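Local coordinates for major capsid protein (Faustovirus, PDB 5J7O) that forms the capsid shell of a large double-stranded DNA virus, as a double jelly-roll protein that assembles into trimers, at residues 232-237 and 275-280; 479-484 and 513-518. All coordinates share one frame; numbering follows the deposited sequence.

Contact 1: residues 232-237 and 275-280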
loop_
_atom_site.group_PDB
_atom_site.type_symbol
_atom_site.label_atom_id
_atom_site.label_comp_id
_atom_site.label_asym_id
_atom_site.label_seq_id
_atom_site.Cartn_x
_atom_site.Cartn_y
_atom_site.Cartn_z
ATOM N N VAL B 232 7.024 8.669 3.248
ATOM C CA VAL B 232 7.972 8.147 4.225
ATOM C C VAL B 232 7.208 7.844 5.505
ATOM O O VAL B 232 6.569 8.736 6.077
ATOM C CB VAL B 232 9.128 9.123 4.495
ATOM C CG1 VAL B 232 10.046 8.566 5.571
ATOM C CG2 VAL B 232 9.908 9.388 3.214
ATOM N N GLU B 233 7.274 6.592 5.949
ATOM C CA GLU B 233 6.516 6.139 7.107
ATOM C C GLU B 233 7.239 6.510 8.397
ATOM O O GLU B 233 8.432 6.234 8.551
ATOM C CB GLU B 233 6.307 4.628 7.027
ATOM C CG GLU B 233 5.640 4.009 8.236
ATOM C CD GLU B 233 5.518 2.504 8.106
ATOM O OE1 GLU B 233 6.337 1.783 8.713
ATOM O OE2 GLU B 233 4.610 2.043 7.382
ATOM N N ALA B 234 6.511 7.130 9.324
ATOM C CA ALA B 234 7.069 7.585 10.588
ATOM C C ALA B 234 6.239 7.046 11.743
ATOM O O ALA B 234 5.006 7.074 11.698
ATOM C CB ALA B 234 7.125 9.116 10.654
ATOM N N ALA B 235 6.921 6.562 12.776
ATOM C CA ALA B 235 6.275 6.004 13.955
ATOM C C ALA B 235 6.287 7.012 15.097
ATOM O O ALA B 235 7.195 7.840 15.213
ATOM C CB ALA B 235 6.964 4.710 14.394
ATOM N N SER B 236 5.267 6.927 15.947
ATOM C CA SER B 236 5.079 7.861 17.043
ATOM C C SER B 236 5.544 7.247 18.359
ATOM O O SER B 236 6.051 6.124 18.414
ATOM C CB SER B 236 3.612 8.274 17.150
ATOM O OG SER B 236 2.827 7.213 17.670
ATOM N N ASN B 237 5.362 8.007 19.435
ATOM C CA ASN B 237 5.461 7.441 20.769
ATOM C C ASN B 237 4.355 6.409 20.970
ATOM O O ASN B 237 3.374 6.356 20.220
ATOM C CB ASN B 237 5.349 8.534 21.832
ATOM C CG ASN B 237 6.409 9.605 21.686
ATOM O OD1 ASN B 237 7.518 9.342 21.221
ATOM N ND2 ASN B 237 6.074 10.826 22.091
ATOM N N LYS B 275 1.478 4.513 16.679
ATOM C CA LYS B 275 0.830 4.918 15.443
ATOM C C LYS B 275 1.868 5.090 14.343
ATOM O O LYS B 275 3.012 5.478 14.596
ATOM C CB LYS B 275 0.049 6.222 15.627
ATOM C CG LYS B 275 -1.140 6.113 16.566
ATOM C CD LYS B 275 -1.773 7.473 16.840
ATOM C CE LYS B 275 -2.557 7.986 15.645
ATOM N NZ LYS B 275 -3.299 9.236 15.979
ATOM N N LEU B 276 1.462 4.784 13.117
ATOM C CA LEU B 276 2.254 5.070 11.932
ATOM C C LEU B 276 1.560 6.164 11.137
ATOM O O LEU B 276 0.366 6.054 10.834
ATOM C CB LEU B 276 2.436 3.826 11.058
ATOM C CG LEU B 276 3.083 2.578 11.660
ATOM C CD1 LEU B 276 3.318 1.539 10.572
ATOM C CD2 LEU B 276 4.381 2.921 12.369
ATOM N N THR B 277 2.296 7.222 10.819
ATOM C CA THR B 277 1.832 8.232 9.885
ATOM C C THR B 277 2.838 8.345 8.748
ATOM O O THR B 277 3.992 7.924 8.866
ATOM C CB THR B 277 1.639 9.600 10.555
ATOM O OG1 THR B 277 0.769 10.406 9.750
ATOM C CG2 THR B 277 2.970 10.317 10.702
ATOM N N GLN B 278 2.383 8.910 7.637
ATOM C CA GLN B 278 3.217 9.090 6.461
ATOM C C GLN B 278 3.458 10.573 6.224
ATOM O O GLN B 278 2.543 11.392 6.354
ATOM C CB GLN B 278 2.572 8.456 5.227
ATOM C CG GLN B 278 2.273 6.981 5.396
ATOM C CD GLN B 278 2.634 6.169 4.171
ATOM O OE1 GLN B 278 3.409 5.217 4.251
ATOM N NE2 GLN B 278 2.069 6.540 3.028
ATOM N N VAL B 279 4.699 10.911 5.892
ATOM C CA VAL B 279 5.077 12.279 5.573
ATOM C C VAL B 279 5.741 12.290 4.205
ATOM O O VAL B 279 6.361 11.309 3.783
ATOM C CB VAL B 279 6.019 12.887 6.638
ATOM C CG1 VAL B 279 5.321 12.967 7.987
ATOM C CG2 VAL B 279 7.299 12.074 6.738
ATOM N N VAL B 280 5.591 13.408 3.505
ATOM C CA VAL B 280 6.279 13.651 2.247
ATOM C C VAL B 280 7.043 14.958 2.376
ATOM O O VAL B 280 6.619 15.883 3.076
ATOM C CB VAL B 280 5.304 13.693 1.050
ATOM C CG1 VAL B 280 4.671 12.326 0.828
ATOM C CG2 VAL B 280 4.231 14.748 1.272
#
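A234 and T277 grip each other by both backbone bonds of an antiparallel hydrogen-bonded pair, A234 N to T277 O at 2.7 Å and T277 N to A234 O at 2.9 Å. V232 and V279 repeat the pattern, V279 N reaching V232 O at 2.9 Å along a nearly straight N-H...O line. At the far end S236 N donates to K275 O, but the returning bond runs to a side chain: K275 N meets S236 OG at 3.2 Å. With chi1 at 73°, OG sits between its own N and carbonyl carbon, and from there it also donates to N237 O at 2.7 Å on an in-plane lone pair, linking the strand end to the corner at N237.

Packing is lighter. On one face L276 spreads its two methyls, CD2 against A235 CB at 3.7 Å and CD1 against the carboxylate carbon CD of E233 at 3.4 Å, the leucine methyl lying across the end of the glutamate. The other face carries V232 CB beside V279 CG2 and T277 CG2 near A234 O. Strands of two neighbouring subunits continue the sheet. Five backbone bonds and one through S236 OG thus hold this antiparallel strand pair, with few apolar contacts to add.

Contact 2: residues 479-484 and 513-518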
loop_
_atom_site.group_PDB
_atom_site.type_symbol
_atom_site.label_atom_id
_atom_site.label_comp_id
_atom_site.label_asym_id
_atom_site.label_seq_id
_atom_site.Cartn_x
_atom_site.Cartn_y
_atom_site.Cartn_z
ATOM N N VAL B 479 -10.610 18.986 6.092
ATOM C CA VAL B 479 -10.749 18.175 7.297
ATOM C C VAL B 479 -9.938 18.857 8.388
ATOM O O VAL B 479 -8.737 19.096 8.215
ATOM C CB VAL B 479 -10.278 16.728 7.081
ATOM C CG1 VAL B 479 -10.305 15.962 8.395
ATOM C CG2 VAL B 479 -11.148 16.037 6.044
ATOM N N TYR B 480 -10.589 19.175 9.503
ATOM C CA TYR B 480 -9.996 19.992 10.554
ATOM C C TYR B 480 -9.616 19.135 11.754
ATOM O O TYR B 480 -10.449 18.389 12.280
ATOM C CB TYR B 480 -10.958 21.095 11.000
ATOM C CG TYR B 480 -11.202 22.174 9.971
ATOM C CD1 TYR B 480 -10.269 23.180 9.758
ATOM C CD2 TYR B 480 -12.375 22.199 9.228
ATOM C CE1 TYR B 480 -10.491 24.173 8.823
ATOM C CE2 TYR B 480 -12.607 23.189 8.292
ATOM C CZ TYR B 480 -11.662 24.173 8.094
ATOM O OH TYR B 480 -11.887 25.162 7.163
ATOM N N ASP B 481 -8.361 19.248 12.181
ATOM C CA ASP B 481 -7.941 18.781 13.496
ATOM C C ASP B 481 -8.086 19.943 14.470
ATOM O O ASP B 481 -7.409 20.966 14.326
ATOM C CB ASP B 481 -6.500 18.271 13.472
ATOM C CG ASP B 481 -6.341 17.003 12.657
ATOM O OD1 ASP B 481 -7.363 16.343 12.367
ATOM O OD2 ASP B 481 -5.191 16.659 12.312
ATOM N N VAL B 482 -8.972 19.791 15.451
ATOM C CA VAL B 482 -9.359 20.880 16.340
ATOM C C VAL B 482 -8.918 20.544 17.757
ATOM O O VAL B 482 -9.204 19.451 18.259
ATOM C CB VAL B 482 -10.876 21.139 16.291
ATOM C CG1 VAL B 482 -11.218 22.436 17.008
ATOM C CG2 VAL B 482 -11.365 21.165 14.850
ATOM N N SER B 483 -8.231 21.486 18.397
ATOM C CA SER B 483 -7.856 21.372 19.800
ATOM C C SER B 483 -8.867 22.140 20.640
ATOM O O SER B 483 -8.975 23.365 20.522
ATOM C CB SER B 483 -6.443 21.908 20.038
ATOM O OG SER B 483 -5.473 21.117 19.374
ATOM N N GLN B 484 -9.612 21.420 21.473
ATOM C CA GLN B 484 -10.586 22.019 22.374
ATOM C C GLN B 484 -10.012 22.084 23.783
ATOM O O GLN B 484 -9.395 21.127 24.258
ATOM C CB GLN B 484 -11.893 21.221 22.378
ATOM C CG GLN B 484 -12.912 21.684 23.411
ATOM C CD GLN B 484 -13.635 22.953 23.002
ATOM O OE1 GLN B 484 -14.291 22.996 21.962
ATOM N NE2 GLN B 484 -13.520 23.992 23.820
ATOM N N ASN B 513 -4.409 21.341 12.786
ATOM C CA ASN B 513 -3.961 21.058 11.430
ATOM C C ASN B 513 -5.191 20.943 10.543
ATOM O O ASN B 513 -6.319 20.820 11.025
ATOM C CB ASN B 513 -3.116 19.781 11.370
ATOM C CG ASN B 513 -2.252 19.711 10.126
ATOM O OD1 ASN B 513 -2.395 20.522 9.209
ATOM N ND2 ASN B 513 -1.351 18.737 10.085
ATOM N N GLN B 514 -4.957 20.984 9.233
ATOM C CA GLN B 514 -6.031 20.883 8.255
ATOM C C GLN B 514 -5.557 20.063 7.065
ATOM O O GLN B 514 -4.474 20.315 6.529
ATOM C CB GLN B 514 -6.490 22.269 7.787
ATOM C CG GLN B 514 -7.563 22.235 6.707
ATOM C CD GLN B 514 -8.002 23.620 6.270
ATOM O OE1 GLN B 514 -8.802 23.767 5.345
ATOM N NE2 GLN B 514 -7.479 24.644 6.936
ATOM N N TYR B 515 -6.367 19.087 6.660
ATOM C CA TYR B 515 -6.109 18.278 5.480
ATOM C C TYR B 515 -7.050 18.688 4.355
ATOM O O TYR B 515 -8.160 19.171 4.597
ATOM C CB TYR B 515 -6.298 16.782 5.768
ATOM C CG TYR B 515 -5.429 16.210 6.868
ATOM C CD1 TYR B 515 -5.840 16.246 8.194
ATOM C CD2 TYR B 515 -4.212 15.603 6.576
ATOM C CE1 TYR B 515 -5.056 15.713 9.201
ATOM C CE2 TYR B 515 -3.421 15.068 7.577
ATOM C CZ TYR B 515 -3.848 15.126 8.888
ATOM O OH TYR B 515 -3.065 14.594 9.887
ATOM N N ILE B 516 -6.601 18.485 3.119
ATOM C CA ILE B 516 -7.425 18.681 1.931
ATOM C C ILE B 516 -7.686 17.313 1.314
ATOM O O ILE B 516 -6.745 16.606 0.934
ATOM C CB ILE B 516 -6.758 19.621 0.915
ATOM C CG1 ILE B 516 -6.798 21.068 1.409
ATOM C CG2 ILE B 516 -7.444 19.507 -0.440
ATOM C CD1 ILE B 516 -8.188 21.667 1.423
ATOM N N VAL B 517 -8.957 16.943 1.220
ATOM C CA VAL B 517 -9.370 15.681 0.612
ATOM C C VAL B 517 -9.735 15.960 -0.843
ATOM O O VAL B 517 -10.670 16.735 -1.095
ATOM C CB VAL B 517 -10.553 15.050 1.359
ATOM C CG1 VAL B 517 -11.022 13.795 0.638
ATOM C CG2 VAL B 517 -10.164 14.727 2.790
ATOM N N PRO B 518 -9.034 15.373 -1.815
ATOM C CA PRO B 518 -9.427 15.520 -3.223
ATOM C C PRO B 518 -10.605 14.616 -3.550
ATOM O O PRO B 518 -10.467 13.392 -3.635
ATOM C CB PRO B 518 -8.156 15.109 -3.981
ATOM C CG PRO B 518 -7.461 14.168 -3.057
ATOM C CD PRO B 518 -7.764 14.641 -1.661
#
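V479 and Y515 form the close-packed end of this antiparallel pairing. Their backbones exchange two bonds, V479 N to Y515 O and Y515 N to V479 O, the second at 2.8 Å and in the carbonyl plane. On the same face V479 CB lies against Y515 CB, and diagonally V479 CG2 also meets V517 CG2, two residues beyond Y515, at 3.6 Å. Both valines have CG2 beside the backbone N (chi1 174° and 176°), which brings the two methyls together across the strands.

D481 shares this face. Its OD2 approaches the edge of the Y515 ring, 3.3 Å from CE1 and near the ring plane, with the carboxylate turned 71° against the ring; such an edge approach suits the slightly positive ring hydrogens. D481 N donates to N513 O at 2.8 Å, whereas the return bond, N513 N to D481 O at 3.4 Å, is weak, so the pairing slackens here.

The opposite face is looser and partly exposed. Y480 and Q514 run alongside each other from neighbouring strands; Q514, extended throughout, sets its amide obliquely against the ring, NE2 3.6 Å from CE1 of Y480.

W247 of a neighbouring subunit stacks edge-to-face on Y480, and Y515 and I516 pair with a strand of the other neighbour. Within the chain, strand 473-490 closes one border of a mixed sheet, with 503-521 between it and 364-375, while R466 of helix 464-467 packs on I516 and P518.

Contact 1 precedes contact 2 along the chain, and their centres lie about 17 Å apart, with nearest atoms about 6 Å apart and no touch within one subunit. They belong to different sheets: strands 232-240 and 273-280 form a two-stranded sheet, whereas 473-490 and 503-521 end a larger mixed sheet. The two meet across subunit boundaries in the trimer. S236 and N237 of one copy weakly hydrogen-bond to N513 of another, and Y515 of one copy packs on S236 of another. The strands of contact 1 in one copy thus meet those of contact 2 in its neighbours, consistent with intersubunit strand pairing contributing to the trimer.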